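Local coordinates for titin (Homo sapiens, PDB 3LCY), which spans half a muscle sarcomere as a giant protein that also carries a serine/threonine kinase, and here contributes two tandem immunoglobulin domains from its A-band part, at residues I39-F44 and Y54-D59; E73-Y78 and I128-P133; V17-K20 and A24-L27; L121-M126 and M135-G140. One frame throughout, in Å; residues are numbered along the deposited sequence.

Interaction 1 (I39-F44 and Y54-D59); sequences IKWYRF and YKMSSD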
loop_
_atom_site.group_PDB
_atom_site.type_symbol
_atom_site.label_atom_id
_atom_site.label_comp_id
_atom_site.label_asym_id
_atom_site.label_seq_id
_atom_site.Cartn_x
_atom_site.Cartn_y
_atom_site.Cartn_z
ATOM N N ILE A 39 -2.594 27.577 -0.257
ATOM C CA ILE A 39 -2.458 26.166 -0.474
ATOM C C ILE A 39 -3.091 25.266 0.563
ATOM O O ILE A 39 -2.947 25.463 1.716
ATOM C CB ILE A 39 -0.966 25.782 -0.593
ATOM C CG1 ILE A 39 -0.272 26.575 -1.684
ATOM C CG2 ILE A 39 -0.796 24.347 -0.803
ATOM C CD1 ILE A 39 -0.940 26.609 -2.950
ATOM N N LYS A 40 -3.808 24.267 0.079
ATOM C CA LYS A 40 -4.333 23.174 0.847
ATOM C C LYS A 40 -4.002 21.828 0.220
ATOM O O LYS A 40 -4.065 21.672 -0.944
ATOM C CB LYS A 40 -5.821 23.325 1.024
ATOM C CG LYS A 40 -6.216 24.340 2.026
ATOM C CD LYS A 40 -7.670 24.664 1.930
ATOM C CE LYS A 40 -8.062 25.869 2.759
ATOM N NZ LYS A 40 -7.238 26.057 3.925
ATOM N N TRP A 41 -3.639 20.858 1.033
ATOM C CA TRP A 41 -3.353 19.505 0.575
ATOM C C TRP A 41 -4.462 18.554 1.007
ATOM O O TRP A 41 -4.980 18.656 2.119
ATOM C CB TRP A 41 -1.999 19.037 1.108
ATOM C CG TRP A 41 -0.859 19.880 0.627
ATOM C CD1 TRP A 41 -0.344 20.986 1.234
ATOM C CD2 TRP A 41 -0.094 19.686 -0.572
ATOM N NE1 TRP A 41 0.694 21.493 0.493
ATOM C CE2 TRP A 41 0.868 20.715 -0.619
ATOM C CE3 TRP A 41 -0.129 18.744 -1.603
ATOM C CZ2 TRP A 41 1.789 20.827 -1.662
ATOM C CZ3 TRP A 41 0.786 18.858 -2.637
ATOM C CH2 TRP A 41 1.732 19.892 -2.657
ATOM N N TYR A 42 -4.826 17.633 0.123
ATOM C CA TYR A 42 -5.941 16.733 0.392
ATOM C C TYR A 42 -5.582 15.260 0.241
ATOM O O TYR A 42 -4.713 14.889 -0.549
ATOM C CB TYR A 42 -7.144 17.091 -0.482
ATOM C CG TYR A 42 -7.735 18.442 -0.152
ATOM C CD1 TYR A 42 -7.348 19.579 -0.846
ATOM C CD2 TYR A 42 -8.668 18.581 0.867
ATOM C CE1 TYR A 42 -7.880 20.816 -0.541
ATOM C CE2 TYR A 42 -9.206 19.814 1.179
ATOM C CZ TYR A 42 -8.808 20.928 0.473
ATOM O OH TYR A 42 -9.344 22.157 0.780
ATOM N N ARG A 43 -6.279 14.431 1.010
ATOM C CA ARG A 43 -6.022 13.002 1.074
ATOM C C ARG A 43 -7.326 12.274 1.384
ATOM O O ARG A 43 -7.848 12.365 2.495
ATOM C CB ARG A 43 -4.985 12.718 2.160
ATOM C CG ARG A 43 -4.671 11.252 2.385
ATOM C CD ARG A 43 -3.902 10.648 1.223
ATOM N NE ARG A 43 -3.218 9.424 1.628
ATOM C CZ ARG A 43 -2.709 8.530 0.787
ATOM N NH1 ARG A 43 -2.805 8.711 -0.522
ATOM N NH2 ARG A 43 -2.106 7.451 1.259
ATOM N N PHE A 44 -7.854 11.561 0.395
ATOM C CA PHE A 44 -9.135 10.875 0.538
ATOM C C PHE A 44 -10.255 11.853 0.887
ATOM O O PHE A 44 -11.037 11.614 1.808
ATOM C CB PHE A 44 -9.049 9.769 1.592
ATOM C CG PHE A 44 -7.966 8.763 1.330
ATOM C CD1 PHE A 44 -6.915 8.613 2.220
ATOM C CD2 PHE A 44 -7.996 7.968 0.194
ATOM C CE1 PHE A 44 -5.913 7.688 1.987
ATOM C CE2 PHE A 44 -6.997 7.040 -0.046
ATOM C CZ PHE A 44 -5.953 6.901 0.853
ATOM N N TYR A 54 3.364 15.293 7.931
ATOM C CA TYR A 54 3.049 16.044 6.723
ATOM C C TYR A 54 3.596 17.465 6.800
ATOM O O TYR A 54 2.923 18.368 7.296
ATOM C CB TYR A 54 1.537 16.086 6.488
ATOM C CG TYR A 54 0.879 14.726 6.417
ATOM C CD1 TYR A 54 1.108 13.877 5.343
ATOM C CD2 TYR A 54 0.015 14.299 7.417
ATOM C CE1 TYR A 54 0.504 12.635 5.274
ATOM C CE2 TYR A 54 -0.593 13.060 7.356
ATOM C CZ TYR A 54 -0.346 12.232 6.283
ATOM O OH TYR A 54 -0.955 11.000 6.223
ATOM N N LYS A 55 4.816 17.656 6.310
ATOM C CA LYS A 55 5.425 18.981 6.285
ATOM C C LYS A 55 4.980 19.724 5.031
ATOM O O LYS A 55 4.936 19.150 3.943
ATOM C CB LYS A 55 6.949 18.874 6.328
ATOM C CG LYS A 55 7.475 17.875 7.351
ATOM C CD LYS A 55 8.994 17.893 7.403
ATOM C CE LYS A 55 9.537 16.660 8.107
ATOM N NZ LYS A 55 8.979 16.494 9.477
ATOM N N MET A 56 4.619 20.988 5.165
ATOM C CA MET A 56 4.159 21.751 4.015
ATOM C C MET A 56 4.968 23.008 3.758
ATOM O O MET A 56 5.123 23.831 4.625
ATOM C CB MET A 56 2.693 22.101 4.193
ATOM C CG MET A 56 1.929 20.969 4.788
ATOM S SD MET A 56 0.183 21.211 4.922
ATOM C CE MET A 56 -0.357 19.541 5.123
ATOM N N SER A 57 5.453 23.154 2.537
ATOM C CA SER A 57 6.266 24.292 2.160
ATOM C C SER A 57 5.722 25.073 0.974
ATOM O O SER A 57 5.301 24.499 -0.008
ATOM C CB SER A 57 7.678 23.829 1.843
ATOM O OG SER A 57 8.318 24.704 0.953
ATOM N N SER A 58 5.708 26.392 1.089
ATOM C CA SER A 58 5.313 27.234 -0.020
ATOM C C SER A 58 6.029 28.576 -0.015
ATOM O O SER A 58 6.161 29.207 1.009
ATOM C CB SER A 58 3.812 27.447 -0.010
ATOM O OG SER A 58 3.383 27.913 -1.253
ATOM N N ASP A 59 6.467 29.026 -1.176
ATOM C CA ASP A 59 7.078 30.328 -1.285
ATOM C C ASP A 59 6.138 31.242 -2.044
ATOM O O ASP A 59 6.477 32.357 -2.385
ATOM C CB ASP A 59 8.443 30.242 -1.960
ATOM C CG ASP A 59 8.358 29.780 -3.374
ATOM O OD1 ASP A 59 7.254 29.616 -3.877
ATOM O OD2 ASP A 59 9.404 29.585 -3.991
HETATM O O HOH W 1 2.358 23.709 0.637
#
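Trp41 meets Met56 with one corner of its indole, and the ring can be followed outward from CB. There CG lies anti to the carbonyl carbon (chi1 -62°), which sends the ring toward strand 54-58. CD1 comes first: Met56 SD sits 3.7 Å from it, and Met56 CE lies 4.1 Å from the same carbon. Met56 reaches this point with a chain extended beyond CG, so that the thioether runs alongside the indole, pointing the other way. Its SD stands 4.7 Å from the centroid of the Trp41 five-membered ring in an oblique Met-aromatic contact, for which a long, polarisable thioether is well suited. This is the tryptophan of strand C in the immunoglobulin sandwich: strand 38-43 belongs to one sheet and strand 54-58 to the other, so the indole spans the interior. Next along the ring, NE1 donates in the ring plane to a water 2.8 Å away, and that water in turn donates to Ser57 O at 3.1 Å, joining the two segments, between which there is no direct hydrogen bond. The Trp41 side chain also touches Leu65, Cys80 and Met14. Toward the margin, Ile39 CG1 touches Ser58 OG at 3.9 Å, and that hydroxyl is hydrogen-bonded to His63.

Interaction 2 (E73-Y78 and I128-P133); sequences EDEGVY and IGRPVP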
loop_
_atom_site.group_PDB
_atom_site.type_symbol
_atom_site.label_atom_id
_atom_site.label_comp_id
_atom_site.label_asym_id
_atom_site.label_seq_id
_atom_site.Cartn_x
_atom_site.Cartn_y
_atom_site.Cartn_z
ATOM N N GLU A 73 0.077 2.331 3.601
ATOM C CA GLU A 73 -1.101 3.105 3.337
ATOM C C GLU A 73 -0.853 4.552 2.906
ATOM O O GLU A 73 -1.741 5.226 2.504
ATOM C CB GLU A 73 -1.997 3.027 4.543
ATOM C CG GLU A 73 -2.727 1.761 4.644
ATOM C CD GLU A 73 -2.167 0.799 5.629
ATOM O OE1 GLU A 73 -2.923 0.124 6.318
ATOM O OE2 GLU A 73 -0.972 0.673 5.691
ATOM N N ASP A 74 0.371 5.016 3.073
ATOM C CA ASP A 74 0.820 6.339 2.708
ATOM C C ASP A 74 0.957 6.468 1.231
ATOM O O ASP A 74 1.091 7.528 0.751
ATOM C CB ASP A 74 2.158 6.691 3.348
ATOM C CG ASP A 74 2.077 6.841 4.772
ATOM O OD1 ASP A 74 3.033 6.616 5.429
ATOM O OD2 ASP A 74 1.058 7.171 5.255
ATOM N N GLU A 75 0.951 5.364 0.529
ATOM C CA GLU A 75 1.055 5.378 -0.880
ATOM C C GLU A 75 -0.223 5.912 -1.488
ATOM O O GLU A 75 -1.195 6.030 -0.830
ATOM C CB GLU A 75 1.348 3.987 -1.388
ATOM C CG GLU A 75 0.128 3.135 -1.610
ATOM C CD GLU A 75 0.373 1.696 -1.486
ATOM O OE1 GLU A 75 -0.506 0.985 -1.076
ATOM O OE2 GLU A 75 1.441 1.276 -1.793
ATOM N N GLY A 76 -0.207 6.276 -2.746
ATOM C CA GLY A 76 -1.429 6.759 -3.312
ATOM C C GLY A 76 -1.581 8.176 -3.708
ATOM O O GLY A 76 -0.654 8.863 -3.840
ATOM N N VAL A 77 -2.816 8.593 -3.918
ATOM C CA VAL A 77 -3.132 9.951 -4.342
ATOM C C VAL A 77 -3.018 11.087 -3.339
ATOM O O VAL A 77 -3.481 10.994 -2.225
ATOM C CB VAL A 77 -4.551 10.009 -4.935
ATOM C CG1 VAL A 77 -4.864 11.389 -5.429
ATOM C CG2 VAL A 77 -4.697 9.021 -6.048
ATOM N N TYR A 78 -2.400 12.171 -3.781
ATOM C CA TYR A 78 -2.245 13.380 -2.994
ATOM C C TYR A 78 -2.693 14.522 -3.879
ATOM O O TYR A 78 -2.312 14.595 -5.029
ATOM C CB TYR A 78 -0.817 13.574 -2.512
ATOM C CG TYR A 78 -0.436 12.626 -1.422
ATOM C CD1 TYR A 78 -0.714 12.914 -0.107
ATOM C CD2 TYR A 78 0.180 11.435 -1.711
ATOM C CE1 TYR A 78 -0.376 12.051 0.884
ATOM C CE2 TYR A 78 0.510 10.568 -0.734
ATOM C CZ TYR A 78 0.239 10.881 0.566
ATOM O OH TYR A 78 0.581 10.003 1.542
ATOM N N ILE A 128 4.574 -6.902 3.919
ATOM C CA ILE A 128 4.992 -5.592 3.501
ATOM C C ILE A 128 5.860 -5.778 2.267
ATOM O O ILE A 128 6.844 -6.472 2.306
ATOM C CB ILE A 128 5.786 -4.864 4.595
ATOM C CG1 ILE A 128 4.858 -4.412 5.709
ATOM C CG2 ILE A 128 6.489 -3.675 4.031
ATOM C CD1 ILE A 128 5.563 -3.840 6.878
ATOM N N GLY A 129 5.483 -5.154 1.169
ATOM C CA GLY A 129 6.285 -5.181 -0.025
ATOM C C GLY A 129 5.848 -4.246 -1.122
ATOM O O GLY A 129 4.769 -4.333 -1.571
ATOM N N ARG A 130 6.712 -3.346 -1.564
ATOM C CA ARG A 130 6.358 -2.444 -2.658
ATOM C C ARG A 130 7.478 -2.456 -3.689
ATOM O O ARG A 130 8.632 -2.342 -3.323
ATOM C CB ARG A 130 6.084 -1.031 -2.152
ATOM C CG ARG A 130 4.750 -0.880 -1.451
ATOM C CD ARG A 130 3.615 -1.473 -2.267
ATOM N NE ARG A 130 2.313 -1.220 -1.661
ATOM C CZ ARG A 130 1.573 -2.136 -1.054
ATOM N NH1 ARG A 130 1.994 -3.381 -0.970
ATOM N NH2 ARG A 130 0.407 -1.800 -0.532
ATOM N N PRO A 131 7.171 -2.610 -4.970
ATOM C CA PRO A 131 5.820 -2.755 -5.518
ATOM C C PRO A 131 5.206 -4.088 -5.138
ATOM O O PRO A 131 5.922 -4.981 -4.706
ATOM C CB PRO A 131 6.064 -2.727 -7.024
ATOM C CG PRO A 131 7.468 -3.152 -7.182
ATOM C CD PRO A 131 8.180 -2.545 -6.034
ATOM N N VAL A 132 3.898 -4.229 -5.293
ATOM C CA VAL A 132 3.262 -5.469 -4.905
ATOM C C VAL A 132 4.010 -6.617 -5.553
ATOM O O VAL A 132 4.241 -6.650 -6.754
ATOM C CB VAL A 132 1.798 -5.470 -5.350
ATOM C CG1 VAL A 132 1.099 -6.733 -4.918
ATOM C CG2 VAL A 132 1.101 -4.258 -4.801
ATOM N N PRO A 133 4.386 -7.561 -4.705
ATOM C CA PRO A 133 5.153 -8.745 -5.083
ATOM C C PRO A 133 4.380 -9.910 -5.652
ATOM O O PRO A 133 3.190 -10.049 -5.419
ATOM C CB PRO A 133 5.758 -9.175 -3.755
ATOM C CG PRO A 133 4.740 -8.794 -2.765
ATOM C CD PRO A 133 4.067 -7.554 -3.270
#
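A bend at chi2 (-49°) folds the Arg130 chain so that NE and NH2 face Glu75, whose CG is set between its own backbone N and carbonyl carbon (chi1 86°) before the chain runs out extended. The chains approach almost perpendicular to one another, yet carboxylate and guanidinium end nearly coplanar, 9° apart. Arg130 therefore grips side-on: NE donates to Glu75 OE2 at 2.6 Å and NH2 to Glu75 OE1 at 3.0 Å. Both bonds are almost straight and both fall on syn lone pairs, since two N-H groups on one edge of the guanidinium match the two oxygens of a carboxylate. The third nitrogen fixes the rotation of the group, Arg130 NH1 bonding to Gly129 O at 3.0 Å from above the carbonyl plane, while NH2 has a second acceptor in Glu156 O. Leu97 packs against both partners. The turn leading into Glu75 is anchored by a tyrosine corner, which probably steadies it: Tyr78 OH donates to Asp74 O at 2.6 Å, on a lone pair in the carbonyl plane, within the Asp-X-Gly-X-Tyr sequence familiar from strand F of immunoglobulin domains. The pair is thus a bidentate salt bridge between consecutive domains of an immunoglobulin tandem, formed beside the strand that links them.

Interaction 3 (V17-K20 and A24-L27); sequences VTTK and AAQL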
loop_
_atom_site.group_PDB
_atom_site.type_symbol
_atom_site.label_atom_id
_atom_site.label_comp_id
_atom_site.label_asym_id
_atom_site.label_seq_id
_atom_site.Cartn_x
_atom_site.Cartn_y
_atom_site.Cartn_z
ATOM N N VAL A 17 5.694 10.380 -7.717
ATOM C CA VAL A 17 6.953 10.331 -6.983
ATOM C C VAL A 17 7.139 8.988 -6.289
ATOM O O VAL A 17 6.201 8.450 -5.704
ATOM C CB VAL A 17 7.028 11.455 -5.933
ATOM C CG1 VAL A 17 8.195 11.229 -4.984
ATOM C CG2 VAL A 17 7.145 12.806 -6.612
ATOM N N THR A 18 8.352 8.451 -6.358
ATOM C CA THR A 18 8.665 7.199 -5.683
ATOM C C THR A 18 9.706 7.400 -4.588
ATOM O O THR A 18 10.708 8.089 -4.783
ATOM C CB THR A 18 9.159 6.121 -6.668
ATOM O OG1 THR A 18 9.284 4.869 -5.985
ATOM C CG2 THR A 18 10.505 6.509 -7.260
ATOM N N THR A 19 9.459 6.800 -3.429
ATOM C CA THR A 19 10.389 6.897 -2.314
ATOM C C THR A 19 10.404 5.596 -1.524
ATOM O O THR A 19 9.432 4.839 -1.535
ATOM C CB THR A 19 10.021 8.051 -1.366
ATOM O OG1 THR A 19 11.154 8.394 -0.559
ATOM C CG2 THR A 19 8.862 7.652 -0.467
ATOM N N LYS A 20 11.514 5.338 -0.841
ATOM C CA LYS A 20 11.631 4.145 -0.013
ATOM C C LYS A 20 10.733 4.258 1.212
ATOM O O LYS A 20 10.734 5.280 1.900
ATOM C CB LYS A 20 13.080 3.927 0.426
ATOM C CG LYS A 20 13.249 2.805 1.439
ATOM C CD LYS A 20 14.659 2.768 2.005
ATOM C CE LYS A 20 14.801 1.681 3.061
ATOM N NZ LYS A 20 16.159 1.669 3.672
ATOM N N ALA A 24 11.418 10.037 3.545
ATOM C CA ALA A 24 10.618 11.205 3.199
ATOM C C ALA A 24 10.260 11.231 1.716
ATOM O O ALA A 24 11.055 10.829 0.866
ATOM C CB ALA A 24 11.348 12.480 3.588
ATOM N N ALA A 25 9.057 11.711 1.419
ATOM C CA ALA A 25 8.603 11.859 0.043
ATOM C C ALA A 25 8.190 13.300 -0.219
ATOM O O ALA A 25 7.365 13.860 0.503
ATOM C CB ALA A 25 7.448 10.914 -0.238
ATOM N N GLN A 26 8.778 13.901 -1.249
ATOM C CA GLN A 26 8.452 15.274 -1.619
ATOM C C GLN A 26 7.542 15.332 -2.840
ATOM O O GLN A 26 7.934 14.941 -3.939
ATOM C CB GLN A 26 9.725 16.087 -1.877
ATOM C CG GLN A 26 10.410 16.594 -0.616
ATOM C CD GLN A 26 11.654 17.411 -0.913
ATOM O OE1 GLN A 26 11.622 18.642 -0.898
ATOM N NE2 GLN A 26 12.760 16.727 -1.184
ATOM N N LEU A 27 6.322 15.818 -2.638
ATOM C CA LEU A 27 5.399 16.038 -3.743
ATOM C C LEU A 27 5.281 17.533 -3.999
ATOM O O LEU A 27 4.795 18.280 -3.149
ATOM C CB LEU A 27 4.027 15.435 -3.441
ATOM C CG LEU A 27 3.996 13.929 -3.165
ATOM C CD1 LEU A 27 3.810 13.658 -1.678
ATOM C CD2 LEU A 27 2.897 13.255 -3.975
#
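Val17 lays its CG2 methyl against the backbone carbonyl of the facing strand, 3.5 Å from Gln26 O, with CG1 a little farther from the same oxygen at 3.9 Å. The contact is van der Waals packing, and a short branched side chain fills the interval without having to reach. Two residues on, Thr19 uses its two branches differently. Its OG1 is anti to the backbone N (chi1 -161°) and from there donates to Ala24 O at 2.8 Å, approaching from well above the carbonyl plane, 48° out of it, rather than along a lone pair. The methyl CG2 turns inward and meets Ala25 CB at 3.6 Å; alanine is small enough to let the threonine come this close. The strands run antiparallel, 169° between their directions and 6.7 Å between their axes, but they belong to different sheets. Strand 17-20 is the A' strand of the I-set immunoglobulin fold, pairing in parallel with strand 88-103, whereas strand 24-34 is strand B, hydrogen-bonded to strand 62-68. The threonine hydroxyl thus supplies the one direct hydrogen bond between these two segments, close to the three-residue connection between the strands. Leu95 of strand 88-103 touches both Thr19 and Ala25. Thr18, whose side chain points away from strand B, is hydrogen-bonded through OG1 to Leu96 O and Gln98 OE1, which fastens A' to its own sheet.

Interaction 4 (L121-M126 and M135-G140); sequences LRLHVM and MTWFHG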
loop_
_atom_site.group_PDB
_atom_site.type_symbol
_atom_site.label_atom_id
_atom_site.label_comp_id
_atom_site.label_asym_id
_atom_site.label_seq_id
_atom_site.Cartn_x
_atom_site.Cartn_y
_atom_site.Cartn_z
ATOM N N LEU A 121 -10.288 -24.020 5.945
ATOM C CA LEU A 121 -9.149 -23.419 6.625
ATOM C C LEU A 121 -8.627 -22.218 5.845
ATOM O O LEU A 121 -8.317 -22.324 4.658
ATOM C CB LEU A 121 -8.034 -24.446 6.824
ATOM C CG LEU A 121 -6.767 -23.915 7.496
ATOM C CD1 LEU A 121 -7.097 -23.281 8.839
ATOM C CD2 LEU A 121 -5.737 -25.021 7.659
ATOM N N ARG A 122 -8.532 -21.075 6.514
ATOM C CA ARG A 122 -8.066 -19.859 5.862
ATOM C C ARG A 122 -6.748 -19.375 6.456
ATOM O O ARG A 122 -6.651 -19.123 7.656
ATOM C CB ARG A 122 -9.128 -18.759 5.950
ATOM C CG ARG A 122 -10.511 -19.201 5.486
ATOM C CD ARG A 122 -11.565 -18.125 5.720
ATOM N NE ARG A 122 -11.834 -17.333 4.523
ATOM C CZ ARG A 122 -12.729 -17.661 3.595
ATOM N NH1 ARG A 122 -12.914 -16.882 2.538
ATOM N NH2 ARG A 122 -13.444 -18.769 3.726
ATOM N N LEU A 123 -5.740 -19.221 5.605
ATOM C CA LEU A 123 -4.447 -18.721 6.039
ATOM C C LEU A 123 -4.406 -17.288 5.528
ATOM O O LEU A 123 -4.426 -17.047 4.331
ATOM C CB LEU A 123 -3.315 -19.555 5.452
ATOM C CG LEU A 123 -2.840 -20.743 6.287
ATOM C CD1 LEU A 123 -3.977 -21.351 7.062
ATOM C CD2 LEU A 123 -2.182 -21.781 5.410
ATOM N N HIS A 124 -4.348 -16.342 6.452
ATOM C CA HIS A 124 -4.364 -14.921 6.122
ATOM C C HIS A 124 -3.035 -14.258 6.474
ATOM O O HIS A 124 -2.815 -13.859 7.616
ATOM C CB HIS A 124 -5.516 -14.239 6.862
ATOM C CG HIS A 124 -5.716 -12.806 6.488
ATOM N ND1 HIS A 124 -6.374 -12.417 5.345
ATOM C CD2 HIS A 124 -5.350 -11.659 7.117
ATOM C CE1 HIS A 124 -6.407 -11.099 5.279
ATOM N NE2 HIS A 124 -5.790 -10.617 6.346
ATOM N N VAL A 125 -2.153 -14.143 5.485
ATOM C CA VAL A 125 -0.803 -13.633 5.713
ATOM C C VAL A 125 -0.641 -12.162 5.331
ATOM O O VAL A 125 -0.745 -11.800 4.159
ATOM C CB VAL A 125 0.248 -14.461 4.943
ATOM C CG1 VAL A 125 1.649 -13.950 5.241
ATOM C CG2 VAL A 125 0.132 -15.932 5.299
ATOM N N MET A 126 -0.358 -11.327 6.320
ATOM C CA MET A 126 -0.083 -9.920 6.087
ATOM C C MET A 126 1.389 -9.740 5.703
ATOM O O MET A 126 2.273 -10.366 6.254
ATOM C CB MET A 126 -0.433 -9.087 7.310
ATOM C CG MET A 126 -1.874 -9.172 7.743
ATOM S SD MET A 126 -3.051 -8.354 6.669
ATOM C CE MET A 126 -2.701 -6.643 6.964
ATOM N N MET A 135 3.090 -13.320 -5.511
ATOM C CA MET A 135 2.799 -14.133 -4.349
ATOM C C MET A 135 2.540 -15.562 -4.772
ATOM O O MET A 135 1.828 -15.808 -5.737
ATOM C CB MET A 135 1.611 -13.544 -3.587
ATOM C CG MET A 135 1.914 -12.181 -2.981
ATOM S SD MET A 135 0.517 -11.294 -2.275
ATOM C CE MET A 135 -0.109 -10.418 -3.689
ATOM N N THR A 136 3.137 -16.509 -4.063
ATOM C CA THR A 136 2.962 -17.912 -4.422
ATOM C C THR A 136 2.780 -18.810 -3.198
ATOM O O THR A 136 3.410 -18.600 -2.160
ATOM C CB THR A 136 4.157 -18.431 -5.248
ATOM O OG1 THR A 136 4.373 -17.579 -6.381
ATOM C CG2 THR A 136 3.897 -19.845 -5.733
ATOM N N TRP A 137 1.918 -19.813 -3.330
ATOM C CA TRP A 137 1.701 -20.792 -2.272
ATOM C C TRP A 137 2.117 -22.187 -2.722
ATOM O O TRP A 137 1.874 -22.580 -3.864
ATOM C CB TRP A 137 0.233 -20.806 -1.839
ATOM C CG TRP A 137 -0.142 -19.678 -0.929
ATOM C CD1 TRP A 137 -0.619 -18.452 -1.293
ATOM C CD2 TRP A 137 -0.077 -19.672 0.502
ATOM N NE1 TRP A 137 -0.852 -17.683 -0.180
ATOM C CE2 TRP A 137 -0.526 -18.410 0.938
ATOM C CE3 TRP A 137 0.322 -20.611 1.459
ATOM C CZ2 TRP A 137 -0.591 -18.061 2.282
ATOM C CZ3 TRP A 137 0.258 -20.264 2.797
ATOM C CH2 TRP A 137 -0.196 -18.999 3.196
ATOM N N PHE A 138 2.749 -22.931 -1.822
ATOM C CA PHE A 138 3.160 -24.299 -2.112
ATOM C C PHE A 138 2.649 -25.258 -1.045
ATOM O O PHE A 138 2.736 -24.975 0.148
ATOM C CB PHE A 138 4.687 -24.408 -2.167
ATOM C CG PHE A 138 5.323 -23.613 -3.275
ATOM C CD1 PHE A 138 5.561 -24.189 -4.513
ATOM C CD2 PHE A 138 5.699 -22.296 -3.072
ATOM C CE1 PHE A 138 6.153 -23.462 -5.532
ATOM C CE2 PHE A 138 6.290 -21.566 -4.084
ATOM C CZ PHE A 138 6.517 -22.149 -5.316
ATOM N N HIS A 139 2.120 -26.396 -1.476
ATOM C CA HIS A 139 1.884 -27.496 -0.556
ATOM C C HIS A 139 2.848 -28.613 -0.922
ATOM O O HIS A 139 2.647 -29.325 -1.907
ATOM C CB HIS A 139 0.438 -27.982 -0.622
ATOM C CG HIS A 139 0.124 -29.065 0.361
ATOM N ND1 HIS A 139 -0.698 -30.128 0.056
ATOM C CD2 HIS A 139 0.520 -29.252 1.643
ATOM C CE1 HIS A 139 -0.796 -30.922 1.108
ATOM N NE2 HIS A 139 -0.066 -30.413 2.083
ATOM N N GLY A 140 3.899 -28.760 -0.123
ATOM C CA GLY A 140 4.987 -29.653 -0.465
ATOM C C GLY A 140 5.757 -29.064 -1.628
ATOM O O GLY A 140 6.303 -27.965 -1.527
#
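Trp137 carries the contact by presenting the outer rim of its six-membered ring to two aliphatic side chains. Val125 CG2 approaches that rim near the ring plane, 3.7 Å from Trp137 CH2 and 3.8 Å from Trp137 CZ2. Leu123 comes in obliquely: its CB lies 3.9 Å from Trp137 CH2, and its branch CD2 reaches Trp137 CZ3 at the same distance. The far rim of the indole thus meets two residues on the same side of strand 121-126, which both aim their CB at the opposing strand. With CG anti to the carbonyl carbon (chi1 -79°) and the ring turned across its bond (chi2 91°), Trp137 bridges strands whose nearest CA atoms, those of Leu123 and Trp137, are 10.5 Å apart. The length of the indole suits this span.

Around this first shell, Leu161, Ile152 and Leu144 also touch the indole. Its NE1 is hydrogen-bonded to Thr159 OG1, and Thr159 in turn pairs through its backbone with Val125, so the residue that holds the polar edge of the ring lies beside one that packs on its rim. Strand 121-130, strand B of the second immunoglobulin domain, pairs with 158-163 in one sheet; strand 134-139, strand C, lies in the other. The two segments are therefore joined by buried apolar packing alone, and with the indole N-H satisfied by Thr159, the large aromatic can sit in the core of the sandwich with its one polar atom, NE1, hydrogen-bonded.

Overall arrangement
Along the chain the order is interaction 3, then 1, then 2, with interaction 4 interleaved with 2: its 121-126 segment falls between the two segments of interaction 2, and both use strand 121-130. Interactions 1 and 3 lie in the first immunoglobulin domain, centres 14 Å apart, where Trp41 CH2 packs on Leu27 O. Interaction 1 also touches interaction 2 through Arg43, whose NH2 and NH1 probably bond to Glu75 O and Val77 O. Interaction 4 belongs to the second domain, its centre 40 Å from that of interaction 1. Interaction 2, near the middle of the chain, connects the two sandwiches, consistent with a defined arrangement of the tandem.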